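Local coordinates for protein oxidoreductase (PDB 3E18) that binds the dinucleotide NAD and is probably a dehydrogenase of the GFO/IDH/MocA family, although its substrate is not known, at residues G34-L39 and E55-V60; E129-I134 and L182-F187; N199-L204 and V208-V213. All blocks are in the same frame, centred on the assembly; numbering follows the deposited sequence. Where two conformers were deposited one is given.

Interaction 1 (G34-L39 and E55-V60); sequences GVFDIL and ESYEAV. With NAD (nicotinamide-adenine-dinucleotide), chain E.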
loop_
_atom_site.group_PDB
_atom_site.type_symbol
_atom_site.label_atom_id
_atom_site.label_comp_id
_atom_site.label_asym_id
_atom_site.label_seq_id
_atom_site.Cartn_x
_atom_site.Cartn_y
_atom_site.Cartn_z
ATOM N N GLY A 34 -35.165 26.989 -11.762
ATOM C CA GLY A 34 -35.469 26.156 -12.907
ATOM C C GLY A 34 -34.322 25.303 -13.416
ATOM O O GLY A 34 -33.273 25.188 -12.774
ATOM N N VAL A 35 -34.534 24.714 -14.589
ATOM C CA VAL A 35 -33.672 23.664 -15.116
ATOM C C VAL A 35 -33.423 23.848 -16.616
ATOM O O VAL A 35 -34.345 24.137 -17.374
ATOM C CB VAL A 35 -34.320 22.258 -14.894
ATOM C CG1 VAL A 35 -33.589 21.181 -15.679
ATOM C CG2 VAL A 35 -34.369 21.897 -13.420
ATOM N N PHE A 36 -32.171 23.677 -17.037
ATOM C CA PHE A 36 -31.869 23.438 -18.444
ATOM C C PHE A 36 -31.111 22.131 -18.641
ATOM O O PHE A 36 -30.195 21.807 -17.879
ATOM C CB PHE A 36 -31.073 24.594 -19.069
ATOM C CG PHE A 36 -30.670 24.333 -20.495
ATOM C CD1 PHE A 36 -31.632 24.297 -21.506
ATOM C CD2 PHE A 36 -29.342 24.065 -20.821
ATOM C CE1 PHE A 36 -31.278 24.009 -22.819
ATOM C CE2 PHE A 36 -28.977 23.790 -22.139
ATOM C CZ PHE A 36 -29.948 23.763 -23.136
ATOM N N ASP A 37 -31.501 21.390 -19.671
ATOM C CA ASP A 37 -30.715 20.259 -20.154
ATOM C C ASP A 37 -30.702 20.305 -21.675
ATOM O O ASP A 37 -31.640 20.801 -22.297
ATOM C CB ASP A 37 -31.277 18.930 -19.637
ATOM C CG ASP A 37 -30.277 17.783 -19.753
ATOM O OD1 ASP A 37 -30.011 17.318 -20.886
ATOM O OD2 ASP A 37 -29.777 17.318 -18.706
ATOM N N ILE A 38 -29.626 19.804 -22.274
ATOM C CA ILE A 38 -29.500 19.798 -23.734
ATOM C C ILE A 38 -30.464 18.797 -24.407
ATOM O O ILE A 38 -30.884 19.002 -25.540
ATOM C CB ILE A 38 -28.021 19.598 -24.167
ATOM C CG1 ILE A 38 -27.801 20.109 -25.594
ATOM C CG2 ILE A 38 -27.566 18.150 -23.949
ATOM C CD1 ILE A 38 -26.349 20.357 -25.951
ATOM N N LEU A 39 -30.838 17.745 -23.689
ATOM C CA LEU A 39 -31.808 16.777 -24.200
ATOM C C LEU A 39 -33.235 17.167 -23.829
ATOM O O LEU A 39 -33.516 17.509 -22.680
ATOM C CB LEU A 39 -31.494 15.363 -23.700
ATOM C CG LEU A 39 -30.146 14.718 -24.054
ATOM C CD1 LEU A 39 -30.065 13.343 -23.435
ATOM C CD2 LEU A 39 -29.913 14.621 -25.563
ATOM N N GLU A 55 -35.573 26.729 -22.562
ATOM C CA GLU A 55 -35.398 26.119 -23.882
ATOM C C GLU A 55 -33.944 26.129 -24.362
ATOM O O GLU A 55 -33.562 25.337 -25.228
ATOM C CB GLU A 55 -36.305 26.790 -24.924
ATOM C CG GLU A 55 -37.808 26.617 -24.672
ATOM C CD GLU A 55 -38.256 25.159 -24.693
ATOM O OE1 GLU A 55 -37.914 24.436 -25.655
ATOM O OE2 GLU A 55 -38.955 24.739 -23.745
ATOM N N SER A 56 -33.139 27.026 -23.800
ATOM C CA SER A 56 -31.740 27.141 -24.183
ATOM C C SER A 56 -30.899 27.629 -23.013
ATOM O O SER A 56 -31.411 28.250 -22.084
ATOM C CB SER A 56 -31.584 28.093 -25.371
ATOM O OG SER A 56 -31.849 29.426 -24.976
ATOM N N TYR A 57 -29.600 27.356 -23.073
ATOM C CA TYR A 57 -28.682 27.856 -22.062
ATOM C C TYR A 57 -28.567 29.373 -22.185
ATOM O O TYR A 57 -28.527 30.079 -21.183
ATOM C CB TYR A 57 -27.322 27.161 -22.174
ATOM C CG TYR A 57 -26.358 27.520 -21.066
ATOM C CD1 TYR A 57 -26.707 27.347 -19.722
ATOM C CD2 TYR A 57 -25.089 28.019 -21.362
ATOM C CE1 TYR A 57 -25.811 27.687 -18.698
ATOM C CE2 TYR A 57 -24.188 28.346 -20.345
ATOM C CZ TYR A 57 -24.561 28.171 -19.019
ATOM O OH TYR A 57 -23.686 28.487 -18.003
ATOM N N GLU A 58 -28.569 29.863 -23.425
ATOM C CA GLU A 58 -28.661 31.295 -23.729
ATOM C C GLU A 58 -29.826 31.978 -22.994
ATOM O O GLU A 58 -29.673 33.084 -22.487
ATOM C CB GLU A 58 -28.793 31.478 -25.248
ATOM C CG GLU A 58 -28.779 32.928 -25.760
ATOM C CD GLU A 58 -29.036 33.046 -27.276
ATOM O OE1 GLU A 58 -29.394 32.029 -27.923
ATOM O OE2 GLU A 58 -28.881 34.166 -27.820
ATOM N N ALA A 59 -30.977 31.308 -22.919
ATOM C CA ALA A 59 -32.167 31.851 -22.241
ATOM C C ALA A 59 -32.032 31.914 -20.721
ATOM O O ALA A 59 -32.581 32.816 -20.083
ATOM C CB ALA A 59 -33.407 31.050 -22.623
ATOM N N VAL A 60 -31.309 30.950 -20.142
ATOM C CA VAL A 60 -30.980 30.979 -18.719
ATOM C C VAL A 60 -30.133 32.209 -18.424
ATOM O O VAL A 60 -30.390 32.953 -17.482
ATOM C CB VAL A 60 -30.177 29.721 -18.298
ATOM C CG1 VAL A 60 -29.730 29.822 -16.846
ATOM C CG2 VAL A 60 -30.986 28.465 -18.512
HETATM P PA NAD E . -25.306 12.288 -16.200
HETATM O O1A NAD E . -26.189 11.449 -15.358
HETATM O O2A NAD E . -24.899 11.654 -17.467
HETATM O O5B NAD E . -26.002 13.708 -16.477
HETATM C C5B NAD E . -25.392 14.752 -17.203
HETATM C C4B NAD E . -26.511 15.576 -17.831
HETATM O O4B NAD E . -25.992 16.725 -18.475
HETATM C C3B NAD E . -27.259 14.768 -18.888
HETATM O O3B NAD E . -28.637 14.807 -18.604
HETATM C C2B NAD E . -26.949 15.488 -20.185
HETATM O O2B NAD E . -28.017 15.443 -21.103
HETATM C C1B NAD E . -26.654 16.899 -19.711
HETATM N N9A NAD E . -25.795 17.661 -20.631
HETATM C C8A NAD E . -24.745 17.194 -21.384
HETATM N N7A NAD E . -24.220 18.230 -22.080
HETATM C C5A NAD E . -24.927 19.346 -21.781
HETATM C C6A NAD E . -24.828 20.664 -22.213
HETATM N N6A NAD E . -23.779 21.035 -22.947
HETATM N N1A NAD E . -25.716 21.609 -21.723
HETATM C C2A NAD E . -26.697 21.253 -20.818
HETATM N N3A NAD E . -26.790 19.942 -20.397
HETATM C C4A NAD E . -25.921 19.004 -20.872
HETATM O O3 NAD E . -23.989 12.684 -15.343
HETATM P PN NAD E . -23.921 12.748 -13.751
HETATM O O1N NAD E . -23.525 11.418 -13.215
HETATM O O2N NAD E . -25.099 13.456 -13.202
HETATM O O5D NAD E . -22.612 13.704 -13.535
HETATM C C5D NAD E . -22.544 15.031 -14.011
HETATM C C4D NAD E . -21.430 15.795 -13.261
HETATM O O4D NAD E . -21.594 15.636 -11.864
HETATM C C3D NAD E . -20.035 15.279 -13.570
HETATM O O3D NAD E . -19.116 16.361 -13.524
HETATM C C2D NAD E . -19.704 14.342 -12.427
HETATM O O2D NAD E . -18.317 14.344 -12.180
HETATM C C1D NAD E . -20.469 14.983 -11.278
HETATM N N1N NAD E . -20.875 14.066 -10.180
HETATM C C2N NAD E . -20.473 14.404 -8.919
HETATM C C3N NAD E . -20.798 13.628 -7.812
HETATM C C7N NAD E . -20.526 14.177 -6.445
HETATM O O7N NAD E . -20.655 13.332 -5.334
HETATM N N7N NAD E . -20.179 15.459 -6.293
HETATM C C4N NAD E . -21.589 12.484 -7.989
HETATM C C5N NAD E . -22.015 12.145 -9.276
HETATM C C6N NAD E . -21.659 12.950 -10.365
#
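Phe36 lays one face of its ring over the start of helix 57-62, where it lies mainly on backbone. Tyr57 N sits above the centre of the ring, 3.6 Å from Phe36 CZ, and Ser56 C lies over the same face nearer the rim. The leading corner of the ring presses in closest, with Phe36 CE1 3.4 Å from Ser56 CA, while Glu55 O approaches at the ring edge, near its plane. Two apolar contacts complete the fit: Tyr57 CB touches Phe36 CE2 at 3.8 Å, and Val60 CG2 reaches Phe36 CB from the next turn of the helix. With chi1 at 176°, Phe36 CG stands anti to the backbone N, and the ring reaches out from the strand end to the turn. That turn is held by Ser56, the N-cap, whose OG accepts from Ala59 N at 2.9 Å. Tyr57 crosses Phe36 at about a right angle and carries its hydroxyl off to Leu81 O.

The following residues turn to the cofactor. Asp37 takes both adenosine ribose hydroxyls, NAD O2B giving to Asp37 OD1 at 2.7 Å and NAD O3B to Asp37 OD2 at 2.8 Å. Its OD1 also accepts from Leu39 N through the anti lone pair, a nearly straight bond (170°) that closes an Asx turn; with Tyr13 N on OD2, it holds the carboxylate in place. Ile38 CG2 packs on the adenine, and NAD C2A lies 3.7 Å from Phe36 CE2. An acidic residue just past the second strand, gripping the ribose diol, is the classic signature of an NAD-binding Rossmann fold.

Interaction 2 (E129-I134 and L182-F187); sequences EDFLII and LDQLLF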
loop_
_atom_site.group_PDB
_atom_site.type_symbol
_atom_site.label_atom_id
_atom_site.label_comp_id
_atom_site.label_asym_id
_atom_site.label_seq_id
_atom_site.Cartn_x
_atom_site.Cartn_y
_atom_site.Cartn_z
ATOM N N GLU A 129 -18.814 12.001 6.869
ATOM C CA GLU A 129 -18.653 11.707 8.300
ATOM C C GLU A 129 -17.372 10.915 8.630
ATOM O O GLU A 129 -16.634 11.258 9.562
ATOM C CB GLU A 129 -19.890 10.949 8.808
ATOM C CG GLU A 129 -20.128 11.115 10.297
ATOM C CD GLU A 129 -21.463 10.545 10.779
ATOM O OE1 GLU A 129 -22.386 10.322 9.953
ATOM O OE2 GLU A 129 -21.577 10.313 12.004
ATOM N N ASP A 130 -17.092 9.887 7.830
ATOM C CA ASP A 130 -15.842 9.125 7.960
ATOM C C ASP A 130 -14.603 10.023 7.857
ATOM O O ASP A 130 -13.665 9.878 8.638
ATOM C CB ASP A 130 -15.769 8.027 6.911
ATOM C CG ASP A 130 -15.838 8.561 5.497
ATOM O OD1 ASP A 130 -16.851 9.200 5.134
ATOM O OD2 ASP A 130 -14.889 8.316 4.741
ATOM N N PHE A 131 -14.615 10.951 6.905
ATOM C CA PHE A 131 -13.495 11.873 6.732
ATOM C C PHE A 131 -13.377 12.833 7.916
ATOM O O PHE A 131 -12.273 13.165 8.351
ATOM C CB PHE A 131 -13.623 12.648 5.398
ATOM C CG PHE A 131 -12.703 13.834 5.313
ATOM C CD1 PHE A 131 -11.321 13.646 5.270
ATOM C CD2 PHE A 131 -13.209 15.125 5.308
ATOM C CE1 PHE A 131 -10.434 14.743 5.234
ATOM C CE2 PHE A 131 -12.322 16.244 5.264
ATOM C CZ PHE A 131 -10.943 16.037 5.224
ATOM N N LEU A 132 -14.517 13.292 8.433
ATOM C CA LEU A 132 -14.515 14.215 9.564
ATOM C C LEU A 132 -14.046 13.562 10.877
ATOM O O LEU A 132 -13.445 14.239 11.727
ATOM C CB LEU A 132 -15.872 14.916 9.714
ATOM C CG LEU A 132 -16.223 15.900 8.575
ATOM C CD1 LEU A 132 -17.614 16.493 8.765
ATOM C CD2 LEU A 132 -15.183 17.015 8.420
ATOM N N ILE A 133 -14.275 12.255 11.009
ATOM C CA ILE A 133 -13.629 11.447 12.079
ATOM C C ILE A 133 -12.098 11.505 11.972
ATOM O O ILE A 133 -11.424 11.770 12.965
ATOM C CB ILE A 133 -14.139 9.992 12.093
ATOM C CG1 ILE A 133 -15.611 9.957 12.511
ATOM C CG2 ILE A 133 -13.322 9.111 13.047
ATOM C CD1 ILE A 133 -16.286 8.628 12.271
ATOM N N ILE A 134 -11.557 11.302 10.766
ATOM C CA ILE A 134 -10.104 11.405 10.545
ATOM C C ILE A 134 -9.582 12.822 10.832
ATOM O O ILE A 134 -8.492 13.008 11.411
ATOM C CB ILE A 134 -9.714 10.959 9.087
ATOM C CG1 ILE A 134 -10.246 9.541 8.789
ATOM C CG2 ILE A 134 -8.216 10.989 8.877
ATOM C CD1 ILE A 134 -9.652 8.440 9.681
ATOM N N LEU A 182 -8.473 12.940 -3.094
ATOM C CA LEU A 182 -7.280 13.792 -3.114
ATOM C C LEU A 182 -7.581 15.166 -2.528
ATOM O O LEU A 182 -6.701 15.826 -1.924
ATOM C CB LEU A 182 -6.771 13.948 -4.543
ATOM C CG LEU A 182 -6.238 12.683 -5.230
ATOM C CD1 LEU A 182 -6.097 12.941 -6.700
ATOM C CD2 LEU A 182 -4.937 12.155 -4.627
ATOM N N ASP A 183 -8.815 15.610 -2.753
ATOM C CA ASP A 183 -9.293 16.881 -2.201
ATOM C C ASP A 183 -9.413 16.824 -0.674
ATOM O O ASP A 183 -8.941 17.740 0.017
ATOM C CB ASP A 183 -10.611 17.305 -2.846
ATOM C CG ASP A 183 -11.157 18.568 -2.238
ATOM O OD1 ASP A 183 -10.561 19.655 -2.450
ATOM O OD2 ASP A 183 -12.152 18.450 -1.504
ATOM N N GLN A 184 -10.010 15.744 -0.162
ATOM C CA GLN A 184 -9.979 15.427 1.284
ATOM C C GLN A 184 -8.570 15.524 1.845
ATOM O O GLN A 184 -8.325 16.221 2.829
ATOM C CB GLN A 184 -10.511 14.022 1.535
ATOM C CG GLN A 184 -12.050 13.944 1.574
ATOM C CD GLN A 184 -12.576 12.522 1.734
ATOM O OE1 GLN A 184 -11.826 11.545 1.704
ATOM N NE2 GLN A 184 -13.877 12.408 1.919
ATOM N N LEU A 185 -7.633 14.855 1.188
ATOM C CA LEU A 185 -6.252 14.788 1.689
ATOM C C LEU A 185 -5.562 16.142 1.728
ATOM O O LEU A 185 -4.857 16.485 2.701
ATOM C CB LEU A 185 -5.438 13.831 0.805
ATOM C CG LEU A 185 -3.941 13.675 1.101
ATOM C CD1 LEU A 185 -3.694 12.953 2.426
ATOM C CD2 LEU A 185 -3.278 12.946 -0.054
ATOM N N LEU A 186 -5.730 16.901 0.653
ATOM C CA LEU A 186 -5.066 18.207 0.530
ATOM C C LEU A 186 -5.746 19.276 1.401
ATOM O O LEU A 186 -5.110 20.233 1.878
ATOM C CB LEU A 186 -4.999 18.615 -0.947
ATOM C CG LEU A 186 -3.634 18.478 -1.642
ATOM C CD1 LEU A 186 -2.965 17.139 -1.366
ATOM C CD2 LEU A 186 -3.719 18.744 -3.143
ATOM N N PHE A 187 -7.046 19.105 1.601
ATOM C CA PHE A 187 -7.793 19.896 2.580
ATOM C C PHE A 187 -7.297 19.619 4.014
ATOM O O PHE A 187 -7.162 20.551 4.812
ATOM C CB PHE A 187 -9.304 19.614 2.433
ATOM C CG PHE A 187 -10.180 20.356 3.418
ATOM C CD1 PHE A 187 -10.038 21.734 3.613
ATOM C CD2 PHE A 187 -11.177 19.672 4.118
ATOM C CE1 PHE A 187 -10.863 22.418 4.514
ATOM C CE2 PHE A 187 -12.009 20.344 5.030
ATOM C CZ PHE A 187 -11.849 21.722 5.219
HETATM O O HOH W 1 -15.337 9.988 2.391
#
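Phe131 and Gln184 carry most of this helix-to-helix contact, the glutamine lying flat along the phenyl ring. Gln184 CG stands over the ring face in a CH-pi contact, 3.8 Å from the centroid of the Phe131 ring and 14° off its normal. Beyond CG the chain is extended, which carries the amide on toward the root of the phenylalanine, and Gln184 NE2 ends 3.5 Å from Phe131 CB. The two side chains thus run past each other in opposite directions, with ring and amide planes only 7° apart. At the far end of the ring the Phe187 side chain crosses that of Phe131 at about a right angle, the two rings meeting rim to rim, with Phe187 CD2 3.8 Å from Phe131 CE2. Phe187 also makes a cation-pi contact with Arg126.

The amide is tethered through its polar atoms. Gln184 NE2 donates to Arg125 O and to a water 2.9 Å away, and that water in turn donates to Asp130 OD2, linking the helices beside the stack. Asp130 OD2 also forms a salt bridge with Arg238 and accepts from Trp239 NE1, while Gln184 OE1 has a weak bond from Arg238.

Helices 129-140 and 173-188 are thereby joined over strand 239-243, whose Trp239 touches both Phe131 and Gln184. With both amide hydrogens of Gln184 directed to oxygen acceptors, its plane is probably held in rotation, so a buried polar group can serve as a flat packing surface for an aromatic ring.

Interaction 3 (N199-L204 and V208-V213); sequences NLSFAL and VDDGFV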
loop_
_atom_site.group_PDB
_atom_site.type_symbol
_atom_site.label_atom_id
_atom_site.label_comp_id
_atom_site.label_asym_id
_atom_site.label_seq_id
_atom_site.Cartn_x
_atom_site.Cartn_y
_atom_site.Cartn_z
ATOM N N ASN A 199 0.068 4.304 -10.302
ATOM C CA ASN A 199 -0.147 3.288 -11.314
ATOM C C ASN A 199 -1.641 3.197 -11.502
ATOM O O ASN A 199 -2.404 3.319 -10.550
ATOM C CB ASN A 199 0.525 1.942 -10.924
ATOM C CG ASN A 199 -0.401 0.736 -11.138
ATOM O OD1 ASN A 199 -0.625 0.276 -12.277
ATOM N ND2 ASN A 199 -0.913 0.191 -10.030
ATOM N N LEU A 200 -2.056 3.066 -12.756
ATOM C CA LEU A 200 -3.475 3.016 -13.087
ATOM C C LEU A 200 -3.894 1.592 -13.406
ATOM O O LEU A 200 -3.097 0.789 -13.890
ATOM C CB LEU A 200 -3.781 3.909 -14.298
ATOM C CG LEU A 200 -3.370 5.382 -14.300
ATOM C CD1 LEU A 200 -3.663 6.042 -15.654
ATOM C CD2 LEU A 200 -4.043 6.140 -13.181
ATOM N N SER A 201 -5.156 1.285 -13.164
ATOM C CA SER A 201 -5.681 -0.019 -13.533
ATOM C C SER A 201 -6.476 0.061 -14.829
ATOM O O SER A 201 -7.339 0.919 -14.974
ATOM C CB SER A 201 -6.567 -0.567 -12.421
ATOM O OG SER A 201 -7.238 -1.735 -12.866
ATOM N N PHE A 202 -6.177 -0.840 -15.764
ATOM C CA PHE A 202 -6.956 -0.983 -16.985
ATOM C C PHE A 202 -7.390 -2.427 -17.130
ATOM O O PHE A 202 -7.403 -2.978 -18.235
ATOM C CB PHE A 202 -6.136 -0.563 -18.198
ATOM C CG PHE A 202 -5.828 0.896 -18.240
ATOM C CD1 PHE A 202 -6.753 1.799 -18.748
ATOM C CD2 PHE A 202 -4.595 1.371 -17.798
ATOM C CE1 PHE A 202 -6.468 3.152 -18.798
ATOM C CE2 PHE A 202 -4.304 2.723 -17.844
ATOM C CZ PHE A 202 -5.247 3.619 -18.345
ATOM N N ALA A 203 -7.762 -3.026 -16.003
ATOM C CA ALA A 203 -8.115 -4.435 -15.929
ATOM C C ALA A 203 -9.458 -4.723 -16.595
ATOM O O ALA A 203 -9.736 -5.863 -16.985
ATOM C CB ALA A 203 -8.135 -4.885 -14.488
ATOM N N LEU A 204 -10.292 -3.697 -16.722
ATOM C CA LEU A 204 -11.568 -3.851 -17.414
ATOM C C LEU A 204 -11.443 -3.691 -18.931
ATOM O O LEU A 204 -12.347 -4.075 -19.679
ATOM C CB LEU A 204 -12.620 -2.905 -16.836
ATOM C CG LEU A 204 -13.102 -3.268 -15.428
ATOM C CD1 LEU A 204 -14.221 -2.359 -14.995
ATOM C CD2 LEU A 204 -13.536 -4.723 -15.334
ATOM N N VAL A 208 -10.154 4.401 -20.470
ATOM C CA VAL A 208 -9.896 5.115 -19.214
ATOM C C VAL A 208 -9.630 4.143 -18.062
ATOM O O VAL A 208 -10.010 2.973 -18.121
ATOM C CB VAL A 208 -11.075 6.031 -18.810
ATOM C CG1 VAL A 208 -11.313 7.095 -19.876
ATOM C CG2 VAL A 208 -12.355 5.218 -18.560
ATOM N N ASP A 209 -8.975 4.654 -17.023
ATOM C CA ASP A 209 -8.629 3.875 -15.834
ATOM C C ASP A 209 -9.853 3.441 -15.034
ATOM O O ASP A 209 -10.788 4.221 -14.848
ATOM C CB ASP A 209 -7.683 4.683 -14.945
ATOM C CG ASP A 209 -8.340 5.931 -14.363
ATOM O OD1 ASP A 209 -8.466 6.947 -15.081
ATOM O OD2 ASP A 209 -8.720 5.896 -13.176
ATOM N N ASP A 210 -9.850 2.193 -14.569
ATOM C CA ASP A 210 -10.954 1.689 -13.752
ATOM C C ASP A 210 -10.541 1.694 -12.282
ATOM O O ASP A 210 -11.265 1.237 -11.392
ATOM C CB ASP A 210 -11.415 0.307 -14.230
ATOM C CG ASP A 210 -10.296 -0.730 -14.238
ATOM O OD1 ASP A 210 -9.774 -1.050 -13.153
ATOM O OD2 ASP A 210 -9.961 -1.250 -15.328
ATOM N N GLY A 211 -9.342 2.205 -12.030
ATOM C CA GLY A 211 -8.865 2.302 -10.685
ATOM C C GLY A 211 -7.450 2.834 -10.715
ATOM O O GLY A 211 -6.836 2.915 -11.766
ATOM N N PHE A 212 -6.927 3.143 -9.544
ATOM C CA PHE A 212 -5.548 3.618 -9.426
ATOM C C PHE A 212 -5.034 3.443 -8.019
ATOM O O PHE A 212 -5.803 3.157 -7.094
ATOM C CB PHE A 212 -5.447 5.087 -9.840
ATOM C CG PHE A 212 -6.107 6.042 -8.887
ATOM C CD1 PHE A 212 -5.349 6.736 -7.954
ATOM C CD2 PHE A 212 -7.485 6.256 -8.924
ATOM C CE1 PHE A 212 -5.945 7.612 -7.057
ATOM C CE2 PHE A 212 -8.082 7.143 -8.032
ATOM C CZ PHE A 212 -7.302 7.818 -7.101
ATOM N N VAL A 213 -3.730 3.661 -7.857
ATOM C CA VAL A 213 -3.161 3.815 -6.546
ATOM C C VAL A 213 -2.096 4.887 -6.716
ATOM O O VAL A 213 -1.482 4.977 -7.771
ATOM C CB VAL A 213 -2.585 2.473 -5.987
ATOM C CG1 VAL A 213 -1.743 1.747 -7.032
ATOM C CG2 VAL A 213 -1.796 2.697 -4.699
#
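A beta hairpin of the C-terminal domain, strands 193-201 and 211-218, narrows here into its connecting loop. Asn199 and Val213 form an antiparallel hydrogen-bonded pair: Asn199 N gives to Val213 O and Val213 N to Asn199 O, both at 3.0 Å. Leu200 and Phe212 follow as a non-hydrogen-bonded pair, Leu200 CD2 resting on Phe212 CB at 3.8 Å. Their side chains leave the same face of the sheet, where Val174 of helix 173-188 packs against both. Nearer the loop, Ser201 N gives to Gly211 O at 2.7 Å, and Asp210 N to Ser201 O at 2.8 Å.

This hairpin lies in the large mixed sheet of the GFO/IDH/MocA C-terminal domain, between strand 223-229 and the short strand 348-349, and one carboxylate braces its loop. Asp210 has CG between its backbone N and carbonyl carbon (chi1 57°), which turns the acid toward Ser201 and the loop residues after it. Ser201 OG donates to Asp210 OD1 at 2.6 Å on the syn side, somewhat out of the carboxylate plane. The other oxygen, Asp210 OD2, takes Leu204 N at 2.8 Å in a fairly straight bond (165°) that comes from above that plane. The buried acid is thus gripped by a hydroxyl and a backbone amide. Leu204 CB and CG also lie against Asp210 OD2, with Leu204 CD1 near Asp210 CB.

Phe202 leans across the loop onto the backbone at Val208 and Asp209, its CE1 3.4 Å from Asp209 N. Asp209 sends its own carboxylate to Val174 N in helix 173-188. Ala203 packs on Phe147 of the second subunit, and Leu204 on Pro287 of that subunit.

How the interactions relate
From the N terminus the three contacts come in series, with no nesting or crossing. Interaction 1 closes first, inside the Rossmann domain, spanning a 15-residue connection that holds helix 40-47; it ties edge strand 30-36 to helix 57-62 beside the adenine end of the cofactor. Interaction 2 closes a much longer loop of 47 residues in the C-terminal domain, bringing together helices 129-140 and 173-188. Helix 173-188 is followed directly by strand 193-201, the first arm of interaction 3, whose loop has just three residues between the segments. Interactions 2 and 3 come within about 5 Å at their nearest atoms, whereas interaction 1 stays about 20 Å or more from either.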